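Local coordinates for protein tylactone synthase starter module and modules 1 & 2 (Streptomyces fradiae, PDB 2Z5L) that probably reduces, as the first ketoreductase of the tylosin polyketide synthase, the beta-keto group of a growing polyketide chain and sets the chirality of the resulting alcohol, at residues 320-328 with 365-376; 331-342 with 380-389. All blocks are in the same frame, centred on the assembly; numbering follows the deposited sequence.

Contact 1 of 2, residues 320-328 with 365-376; sequences DVAERDALA and AKVCGAELLHQL
Helix 324-333 and the loop 320-323 leading into it pack on helix 356-376, on the same side of the Rossmann-fold sheet of this ketoreductase: L327, on the first turn of its helix, is a knob set among G369, L372, L373 and L376. Its CD1 lies 3.7 Å from L373 CD2 and 4.0 Å from L372 CB, while its CB is pressed by L376 CD1 at 3.5 Å, tighter than usual for two carbons. The forked end of leucine lets two methyls touch different neighbours. L376 sets both on A328, CD1 3.3 Å from A328 N and CD2 against A328 CB. In this short-chain dehydrogenase/reductase layer the axes of 324-328 and 365-376 pass 10.3 Å apart, crossing at -52°. In the loop, V321 has CG1 anti to its own N (chi1 -169°), which sends that methyl to 3.6 Å from G369 CA; G369, with no side chain, lets it come this close to the helix backbone. A322 CB touches C368 CB at 3.5 Å, a small residue against a small one. L372 forks, CD1 3.1 Å from A322 O and CD2 against the aliphatic CG of R324, crossing that chain at about a right angle. V321 O is buried without a polar partner.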
loop_
_atom_site.group_PDB
_atom_site.type_symbol
_atom_site.label_atom_id
_atom_site.label_comp_id
_atom_site.label_asym_id
_atom_site.label_seq_id
_atom_site.Cartn_x
_atom_site.Cartn_y
_atom_site.Cartn_z
ATOM N N ASP A 320 -21.321 -5.068 -4.716
ATOM C CA ASP A 320 -20.283 -5.687 -3.906
ATOM C C ASP A 320 -18.961 -5.046 -4.280
ATOM O O ASP A 320 -17.894 -5.566 -3.948
ATOM C CB ASP A 320 -20.213 -7.183 -4.175
ATOM C CG ASP A 320 -21.549 -7.856 -4.007
ATOM O OD1 ASP A 320 -21.622 -9.093 -4.187
ATOM O OD2 ASP A 320 -22.529 -7.141 -3.696
ATOM N N VAL A 321 -19.058 -3.922 -4.990
ATOM C CA VAL A 321 -17.906 -3.150 -5.447
ATOM C C VAL A 321 -17.018 -3.946 -6.410
ATOM O O VAL A 321 -16.536 -3.402 -7.398
ATOM C CB VAL A 321 -17.056 -2.672 -4.246
ATOM C CG1 VAL A 321 -16.035 -1.653 -4.709
ATOM C CG2 VAL A 321 -17.956 -2.084 -3.163
ATOM N N ALA A 322 -16.812 -5.228 -6.113
ATOM C CA ALA A 322 -15.989 -6.109 -6.935
ATOM C C ALA A 322 -16.848 -6.892 -7.931
ATOM O O ALA A 322 -16.332 -7.694 -8.707
ATOM C CB ALA A 322 -15.211 -7.068 -6.044
ATOM N N GLU A 323 -18.157 -6.657 -7.898
ATOM C CA GLU A 323 -19.098 -7.326 -8.796
ATOM C C GLU A 323 -19.066 -6.605 -10.146
ATOM O O GLU A 323 -19.329 -5.399 -10.227
ATOM C CB GLU A 323 -20.504 -7.262 -8.200
ATOM C CG GLU A 323 -21.474 -8.301 -8.714
ATOM C CD GLU A 323 -22.834 -8.205 -8.034
ATOM O OE1 GLU A 323 -23.687 -7.416 -8.499
ATOM O OE2 GLU A 323 -23.041 -8.913 -7.021
ATOM N N ARG A 324 -18.734 -7.339 -11.202
ATOM C CA ARG A 324 -18.649 -6.759 -12.542
ATOM C C ARG A 324 -19.924 -6.127 -13.079
ATOM O O ARG A 324 -19.984 -4.916 -13.322
ATOM C CB ARG A 324 -18.166 -7.806 -13.547
ATOM C CG ARG A 324 -16.665 -7.846 -13.700
ATOM C CD ARG A 324 -16.287 -8.134 -15.138
ATOM N NE ARG A 324 -16.933 -7.201 -16.063
ATOM C CZ ARG A 324 -17.894 -7.532 -16.924
ATOM N NH1 ARG A 324 -18.419 -6.609 -17.719
ATOM N NH2 ARG A 324 -18.320 -8.786 -17.001
ATOM N N ASP A 325 -20.930 -6.968 -13.288
ATOM C CA ASP A 325 -22.235 -6.554 -13.807
ATOM C C ASP A 325 -22.802 -5.309 -13.121
ATOM O O ASP A 325 -23.258 -4.383 -13.790
ATOM C CB ASP A 325 -23.226 -7.716 -13.661
ATOM C CG ASP A 325 -23.072 -8.764 -14.756
ATOM O OD1 ASP A 325 -22.005 -8.792 -15.410
ATOM O OD2 ASP A 325 -24.018 -9.562 -14.951
ATOM N N ALA A 326 -22.767 -5.292 -11.788
ATOM C CA ALA A 326 -23.307 -4.171 -11.015
ATOM C C ALA A 326 -22.610 -2.835 -11.295
ATOM O O ALA A 326 -23.280 -1.815 -11.499
ATOM C CB ALA A 326 -23.263 -4.493 -9.524
ATOM N N LEU A 327 -21.275 -2.826 -11.304
ATOM C CA LEU A 327 -20.549 -1.586 -11.589
ATOM C C LEU A 327 -20.675 -1.212 -13.062
ATOM O O LEU A 327 -20.931 -0.057 -13.376
ATOM C CB LEU A 327 -19.053 -1.683 -11.237
ATOM C CG LEU A 327 -18.579 -1.421 -9.794
ATOM C CD1 LEU A 327 -17.042 -1.322 -9.764
ATOM C CD2 LEU A 327 -19.185 -0.109 -9.291
ATOM N N ALA A 328 -20.457 -2.166 -13.963
ATOM C CA ALA A 328 -20.579 -1.874 -15.401
ATOM C C ALA A 328 -21.921 -1.220 -15.703
ATOM O O ALA A 328 -21.970 -0.145 -16.282
ATOM C CB ALA A 328 -20.424 -3.170 -16.219
ATOM N N ALA A 365 -13.116 -5.287 -1.683
ATOM C CA ALA A 365 -13.719 -3.975 -1.947
ATOM C C ALA A 365 -12.719 -2.913 -2.377
ATOM O O ALA A 365 -12.990 -2.094 -3.269
ATOM C CB ALA A 365 -14.468 -3.485 -0.709
ATOM N N LYS A 366 -11.559 -2.928 -1.734
ATOM C CA LYS A 366 -10.525 -1.953 -2.032
ATOM C C LYS A 366 -9.844 -2.200 -3.380
ATOM O O LYS A 366 -10.087 -1.479 -4.356
ATOM C CB LYS A 366 -9.509 -1.947 -0.888
ATOM C CG LYS A 366 -8.529 -0.800 -0.905
ATOM C CD LYS A 366 -8.144 -0.484 0.524
ATOM C CE LYS A 366 -9.164 0.438 1.165
ATOM N NZ LYS A 366 -8.938 1.835 0.758
ATOM N N VAL A 367 -9.016 -3.234 -3.448
ATOM C CA VAL A 367 -8.294 -3.525 -4.681
ATOM C C VAL A 367 -9.186 -3.869 -5.874
ATOM O O VAL A 367 -9.123 -3.210 -6.912
ATOM C CB VAL A 367 -7.297 -4.668 -4.482
ATOM C CG1 VAL A 367 -6.406 -4.783 -5.704
ATOM C CG2 VAL A 367 -6.474 -4.421 -3.246
ATOM N N CYS A 368 -9.996 -4.913 -5.730
ATOM C CA CYS A 368 -10.887 -5.332 -6.805
ATOM C C CYS A 368 -11.773 -4.180 -7.291
ATOM O O CYS A 368 -11.986 -4.014 -8.495
ATOM C CB CYS A 368 -11.757 -6.512 -6.348
ATOM S SG CYS A 368 -10.824 -8.055 -6.024
ATOM N N GLY A 369 -12.284 -3.383 -6.359
ATOM C CA GLY A 369 -13.137 -2.266 -6.726
ATOM C C GLY A 369 -12.476 -1.256 -7.651
ATOM O O GLY A 369 -13.027 -0.898 -8.699
ATOM N N ALA A 370 -11.291 -0.796 -7.258
ATOM C CA ALA A 370 -10.538 0.182 -8.027
ATOM C C ALA A 370 -10.087 -0.371 -9.375
ATOM O O ALA A 370 -10.051 0.349 -10.378
ATOM C CB ALA A 370 -9.325 0.637 -7.230
ATOM N N GLU A 371 -9.747 -1.656 -9.402
ATOM C CA GLU A 371 -9.283 -2.269 -10.638
ATOM C C GLU A 371 -10.440 -2.392 -11.643
ATOM O O GLU A 371 -10.233 -2.229 -12.840
ATOM C CB GLU A 371 -8.644 -3.636 -10.335
ATOM C CG GLU A 371 -8.001 -4.342 -11.534
ATOM C CD GLU A 371 -6.810 -3.579 -12.135
ATOM O OE1 GLU A 371 -5.852 -3.244 -11.393
ATOM O OE2 GLU A 371 -6.837 -3.330 -13.359
ATOM N N LEU A 372 -11.649 -2.663 -11.155
ATOM C CA LEU A 372 -12.813 -2.767 -12.028
ATOM C C LEU A 372 -13.217 -1.392 -12.565
ATOM O O LEU A 372 -13.629 -1.264 -13.718
ATOM C CB LEU A 372 -14.004 -3.386 -11.294
ATOM C CG LEU A 372 -13.979 -4.902 -11.184
ATOM C CD1 LEU A 372 -15.087 -5.368 -10.281
ATOM C CD2 LEU A 372 -14.121 -5.522 -12.586
ATOM N N LEU A 373 -13.115 -0.367 -11.720
ATOM C CA LEU A 373 -13.456 0.984 -12.140
ATOM C C LEU A 373 -12.449 1.430 -13.189
ATOM O O LEU A 373 -12.776 2.185 -14.108
ATOM C CB LEU A 373 -13.421 1.952 -10.958
ATOM C CG LEU A 373 -14.456 1.745 -9.855
ATOM C CD1 LEU A 373 -14.065 2.607 -8.658
ATOM C CD2 LEU A 373 -15.850 2.100 -10.344
ATOM N N HIS A 374 -11.222 0.950 -13.042
ATOM C CA HIS A 374 -10.146 1.264 -13.967
ATOM C C HIS A 374 -10.463 0.720 -15.368
ATOM O O HIS A 374 -10.242 1.399 -16.362
ATOM C CB HIS A 374 -8.832 0.653 -13.449
ATOM C CG HIS A 374 -7.728 0.636 -14.457
ATOM N ND1 HIS A 374 -7.089 1.779 -14.885
ATOM C CD2 HIS A 374 -7.123 -0.394 -15.099
ATOM C CE1 HIS A 374 -6.134 1.455 -15.742
ATOM N NE2 HIS A 374 -6.136 0.141 -15.888
ATOM N N GLN A 375 -11.009 -0.492 -15.425
ATOM C CA GLN A 375 -11.332 -1.151 -16.688
ATOM C C GLN A 375 -12.677 -0.759 -17.308
ATOM O O GLN A 375 -12.805 -0.700 -18.533
ATOM C CB GLN A 375 -11.291 -2.663 -16.492
ATOM C CG GLN A 375 -10.004 -3.146 -15.842
ATOM C CD GLN A 375 -10.116 -4.545 -15.251
ATOM O OE1 GLN A 375 -11.200 -4.980 -14.845
ATOM N NE2 GLN A 375 -8.986 -5.249 -15.178
ATOM N N LEU A 376 -13.675 -0.507 -16.469
ATOM C CA LEU A 376 -14.990 -0.125 -16.949
ATOM C C LEU A 376 -15.011 1.323 -17.453
ATOM O O LEU A 376 -15.968 1.734 -18.106
ATOM C CB LEU A 376 -16.033 -0.334 -15.847
ATOM C CG LEU A 376 -16.284 -1.782 -15.417
ATOM C CD1 LEU A 376 -17.213 -1.808 -14.188
ATOM C CD2 LEU A 376 -16.896 -2.565 -16.557
#

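Contact 2 of 2, residues 331-342 with 380-389; sequences VTAYPPNAVFHT and IKGLDAFVLF
The F389 ring carries T342 CG2 over one face, a CH-pi contact 4.0 Å from the centroid and 14° off the normal, has F340 CD1 near its plane at an edge, and meets the W430 ring. T342 CG2 reaches that face by standing anti to the carbonyl carbon, while OG1 (chi1 88°) bonds T265 O. F340 and V387 run alongside each other in the same direction, F340 CE1 3.4 Å from V387 CG2, with helix 457-470 packed against both. Bulky apolar groups suit this helix-covered side. V339, F386, H341 and L388 point to the other side, H341 CB 3.8 Å from L388 CD2 and F386 in a cation-pi contact with R418. The backbones are neighbouring parallel strands of the Rossmann fold. V339 N bonds to A385 O, V387 N to V339 O at 2.8 Å, H341 N to V387 O at 178°, and F389 N to H341 O. Ahead of the strands, D384 N donates to N337 O. N337 ND2 gives its N-H to G382 O at 3.2 Å, in its own amide plane but above the carbonyl plane, while OD1 accepts from T261 N: an amide suits a place needing donor and acceptor. I380 CD1 meets P336 CD at 3.7 Å.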
loop_
_atom_site.group_PDB
_atom_site.type_symbol
_atom_site.label_atom_id
_atom_site.label_comp_id
_atom_site.label_asym_id
_atom_site.label_seq_id
_atom_site.Cartn_x
_atom_site.Cartn_y
_atom_site.Cartn_z
ATOM N N VAL A 331 -21.970 2.531 -14.634
ATOM C CA VAL A 331 -21.237 3.518 -15.416
ATOM C C VAL A 331 -21.868 3.552 -16.818
ATOM O O VAL A 331 -21.695 4.518 -17.565
ATOM C CB VAL A 331 -19.726 3.173 -15.511
ATOM C CG1 VAL A 331 -19.139 3.012 -14.118
ATOM C CG2 VAL A 331 -19.518 1.906 -16.308
ATOM N N THR A 332 -22.595 2.500 -17.190
ATOM C CA THR A 332 -23.255 2.526 -18.500
ATOM C C THR A 332 -24.385 3.557 -18.401
ATOM O O THR A 332 -24.408 4.508 -19.157
ATOM C CB THR A 332 -23.837 1.143 -18.897
ATOM O OG1 THR A 332 -22.755 0.240 -19.174
ATOM C CG2 THR A 332 -24.764 1.268 -20.150
ATOM N N ALA A 333 -25.303 3.383 -17.454
ATOM C CA ALA A 333 -26.418 4.320 -17.294
ATOM C C ALA A 333 -26.013 5.756 -16.946
ATOM O O ALA A 333 -26.660 6.719 -17.379
ATOM C CB ALA A 333 -27.382 3.804 -16.250
ATOM N N TYR A 334 -24.936 5.902 -16.180
ATOM C CA TYR A 334 -24.488 7.218 -15.751
ATOM C C TYR A 334 -23.005 7.423 -15.959
ATOM O O TYR A 334 -22.225 7.326 -15.008
ATOM C CB TYR A 334 -24.804 7.402 -14.271
ATOM C CG TYR A 334 -26.241 7.110 -13.944
ATOM C CD1 TYR A 334 -27.232 8.059 -14.182
ATOM C CD2 TYR A 334 -26.618 5.876 -13.416
ATOM C CE1 TYR A 334 -28.552 7.790 -13.902
ATOM C CE2 TYR A 334 -27.944 5.597 -13.134
ATOM C CZ TYR A 334 -28.898 6.557 -13.377
ATOM O OH TYR A 334 -30.215 6.301 -13.075
ATOM N N PRO A 335 -22.590 7.703 -17.205
ATOM C CA PRO A 335 -21.171 7.923 -17.497
ATOM C C PRO A 335 -20.625 8.992 -16.567
ATOM O O PRO A 335 -21.111 10.117 -16.553
ATOM C CB PRO A 335 -21.194 8.363 -18.954
ATOM C CG PRO A 335 -22.296 7.515 -19.505
ATOM C CD PRO A 335 -23.380 7.693 -18.453
ATOM N N PRO A 336 -19.602 8.650 -15.778
ATOM C CA PRO A 336 -19.015 9.606 -14.840
ATOM C C PRO A 336 -17.894 10.499 -15.353
ATOM O O PRO A 336 -17.074 10.093 -16.181
ATOM C CB PRO A 336 -18.541 8.706 -13.710
ATOM C CG PRO A 336 -18.023 7.518 -14.473
ATOM C CD PRO A 336 -19.119 7.283 -15.505
ATOM N N ASN A 337 -17.878 11.727 -14.843
ATOM C CA ASN A 337 -16.842 12.691 -15.182
ATOM C C ASN A 337 -15.783 12.626 -14.094
ATOM O O ASN A 337 -14.647 13.080 -14.268
ATOM C CB ASN A 337 -17.425 14.100 -15.245
ATOM C CG ASN A 337 -18.492 14.224 -16.297
ATOM O OD1 ASN A 337 -19.635 14.552 -16.000
ATOM N ND2 ASN A 337 -18.122 13.952 -17.547
ATOM N N ALA A 338 -16.178 12.071 -12.954
ATOM C CA ALA A 338 -15.283 11.907 -11.816
ATOM C C ALA A 338 -15.709 10.686 -10.993
ATOM O O ALA A 338 -16.903 10.458 -10.773
ATOM C CB ALA A 338 -15.304 13.165 -10.953
ATOM N N VAL A 339 -14.722 9.906 -10.556
ATOM C CA VAL A 339 -14.956 8.712 -9.739
ATOM C C VAL A 339 -14.199 8.840 -8.423
ATOM O O VAL A 339 -13.031 9.220 -8.414
ATOM C CB VAL A 339 -14.472 7.422 -10.456
ATOM C CG1 VAL A 339 -14.668 6.209 -9.556
ATOM C CG2 VAL A 339 -15.237 7.228 -11.746
ATOM N N PHE A 340 -14.867 8.543 -7.311
ATOM C CA PHE A 340 -14.236 8.600 -5.986
ATOM C C PHE A 340 -14.436 7.233 -5.319
ATOM O O PHE A 340 -15.559 6.837 -5.005
ATOM C CB PHE A 340 -14.865 9.705 -5.139
ATOM C CG PHE A 340 -14.523 11.101 -5.605
ATOM C CD1 PHE A 340 -13.415 11.772 -5.112
ATOM C CD2 PHE A 340 -15.319 11.748 -6.534
ATOM C CE1 PHE A 340 -13.118 13.078 -5.528
ATOM C CE2 PHE A 340 -15.032 13.049 -6.956
ATOM C CZ PHE A 340 -13.931 13.711 -6.454
ATOM N N HIS A 341 -13.343 6.513 -5.105
ATOM C CA HIS A 341 -13.401 5.186 -4.503
ATOM C C HIS A 341 -13.096 5.222 -3.011
ATOM O O HIS A 341 -11.932 5.254 -2.624
ATOM C CB HIS A 341 -12.401 4.266 -5.207
ATOM C CG HIS A 341 -12.521 2.823 -4.824
ATOM N ND1 HIS A 341 -13.720 2.145 -4.851
ATOM C CD2 HIS A 341 -11.590 1.931 -4.410
ATOM C CE1 HIS A 341 -13.522 0.894 -4.467
ATOM N NE2 HIS A 341 -12.240 0.740 -4.193
ATOM N N THR A 342 -14.132 5.222 -2.173
ATOM C CA THR A 342 -13.899 5.242 -0.732
ATOM C C THR A 342 -14.223 3.875 -0.119
ATOM O O THR A 342 -13.993 3.662 1.068
ATOM C CB THR A 342 -14.714 6.361 0.001
ATOM O OG1 THR A 342 -15.993 5.862 0.371
ATOM C CG2 THR A 342 -14.966 7.578 -0.900
ATOM N N ILE A 380 -14.560 5.719 -21.486
ATOM C CA ILE A 380 -15.269 6.909 -21.041
ATOM C C ILE A 380 -14.316 8.092 -21.158
ATOM O O ILE A 380 -13.462 8.302 -20.295
ATOM C CB ILE A 380 -15.761 6.757 -19.573
ATOM C CG1 ILE A 380 -16.742 5.581 -19.475
ATOM C CG2 ILE A 380 -16.443 8.042 -19.117
ATOM C CD1 ILE A 380 -17.260 5.294 -18.072
ATOM N N LYS A 381 -14.453 8.859 -22.236
ATOM C CA LYS A 381 -13.582 10.013 -22.459
ATOM C C LYS A 381 -13.937 11.193 -21.555
ATOM O O LYS A 381 -13.086 12.032 -21.260
ATOM C CB LYS A 381 -13.645 10.436 -23.931
ATOM C CG LYS A 381 -13.133 9.369 -24.903
ATOM C CD LYS A 381 -13.379 9.747 -26.370
ATOM C CE LYS A 381 -12.530 10.936 -26.820
ATOM N NZ LYS A 381 -12.822 11.308 -28.235
ATOM N N GLY A 382 -15.189 11.245 -21.109
ATOM C CA GLY A 382 -15.620 12.327 -20.241
ATOM C C GLY A 382 -14.993 12.296 -18.857
ATOM O O GLY A 382 -14.998 13.303 -18.140
ATOM N N LEU A 383 -14.452 11.140 -18.479
ATOM C CA LEU A 383 -13.821 10.968 -17.169
ATOM C C LEU A 383 -12.567 11.829 -17.030
ATOM O O LEU A 383 -11.616 11.664 -17.784
ATOM C CB LEU A 383 -13.453 9.494 -16.960
ATOM C CG LEU A 383 -12.828 9.094 -15.623
ATOM C CD1 LEU A 383 -13.844 9.273 -14.509
ATOM C CD2 LEU A 383 -12.369 7.641 -15.695
ATOM N N ASP A 384 -12.558 12.750 -16.077
ATOM C CA ASP A 384 -11.383 13.588 -15.891
ATOM C C ASP A 384 -10.910 13.539 -14.446
ATOM O O ASP A 384 -10.086 14.348 -14.025
ATOM C CB ASP A 384 -11.691 15.035 -16.261
ATOM C CG ASP A 384 -12.576 15.708 -15.245
ATOM O OD1 ASP A 384 -13.721 15.249 -15.067
ATOM O OD2 ASP A 384 -12.123 16.684 -14.614
ATOM N N ALA A 385 -11.444 12.598 -13.676
ATOM C CA ALA A 385 -11.052 12.465 -12.284
ATOM C C ALA A 385 -11.251 11.037 -11.792
ATOM O O ALA A 385 -12.339 10.473 -11.893
ATOM C CB ALA A 385 -11.838 13.436 -11.434
ATOM N N PHE A 386 -10.173 10.464 -11.269
ATOM C CA PHE A 386 -10.158 9.104 -10.748
ATOM C C PHE A 386 -9.437 9.189 -9.393
ATOM O O PHE A 386 -8.201 9.171 -9.318
ATOM C CB PHE A 386 -9.380 8.217 -11.723
ATOM C CG PHE A 386 -9.666 6.749 -11.591
ATOM C CD1 PHE A 386 -10.805 6.191 -12.154
ATOM C CD2 PHE A 386 -8.780 5.919 -10.913
ATOM C CE1 PHE A 386 -11.054 4.817 -12.048
ATOM C CE2 PHE A 386 -9.020 4.547 -10.802
ATOM C CZ PHE A 386 -10.159 3.995 -11.369
ATOM N N VAL A 387 -10.211 9.283 -8.322
ATOM C CA VAL A 387 -9.643 9.415 -6.993
ATOM C C VAL A 387 -9.722 8.156 -6.147
ATOM O O VAL A 387 -10.803 7.595 -5.922
ATOM C CB VAL A 387 -10.343 10.560 -6.245
ATOM C CG1 VAL A 387 -9.570 10.921 -4.998
ATOM C CG2 VAL A 387 -10.470 11.756 -7.164
ATOM N N LEU A 388 -8.570 7.713 -5.664
ATOM C CA LEU A 388 -8.534 6.525 -4.835
ATOM C C LEU A 388 -8.146 6.931 -3.430
ATOM O O LEU A 388 -7.198 7.703 -3.223
ATOM C CB LEU A 388 -7.543 5.496 -5.399
ATOM C CG LEU A 388 -7.746 5.062 -6.864
ATOM C CD1 LEU A 388 -6.644 4.112 -7.256
ATOM C CD2 LEU A 388 -9.105 4.391 -7.062
ATOM N N PHE A 389 -8.912 6.432 -2.466
ATOM C CA PHE A 389 -8.666 6.717 -1.051
ATOM C C PHE A 389 -7.803 5.612 -0.478
ATOM O O PHE A 389 -8.280 4.524 -0.172
ATOM C CB PHE A 389 -9.987 6.799 -0.284
ATOM C CG PHE A 389 -10.700 8.097 -0.473
ATOM C CD1 PHE A 389 -11.146 8.476 -1.734
ATOM C CD2 PHE A 389 -10.919 8.948 0.601
ATOM C CE1 PHE A 389 -11.804 9.688 -1.927
ATOM C CE2 PHE A 389 -11.576 10.161 0.415
ATOM C CZ PHE A 389 -12.021 10.530 -0.856
#

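Overall arrangement
Contact 2 lies in the sheet itself and is mostly buried; contact 1, in the helical layer beside it, is only partly so, with R324 at its exposed side. Their chemistry differs accordingly: the strands are joined by a ladder of backbone hydrogen bonds, whereas no hydrogen bond crosses contact 1, where the helices and the adjoining loop meet through mostly apolar side chains, with the CG of R324. Helix 324-333 supplies residues to both, and helix 356-376 connects strand 338-341 to strand 386-391 along the chain, so the segments alternate. The two are joined directly where H341 NE2 donates a hydrogen bond to K366 O, its ND1 being bonded to T265 OG1, and where L373 packs on V339, F386 and H341.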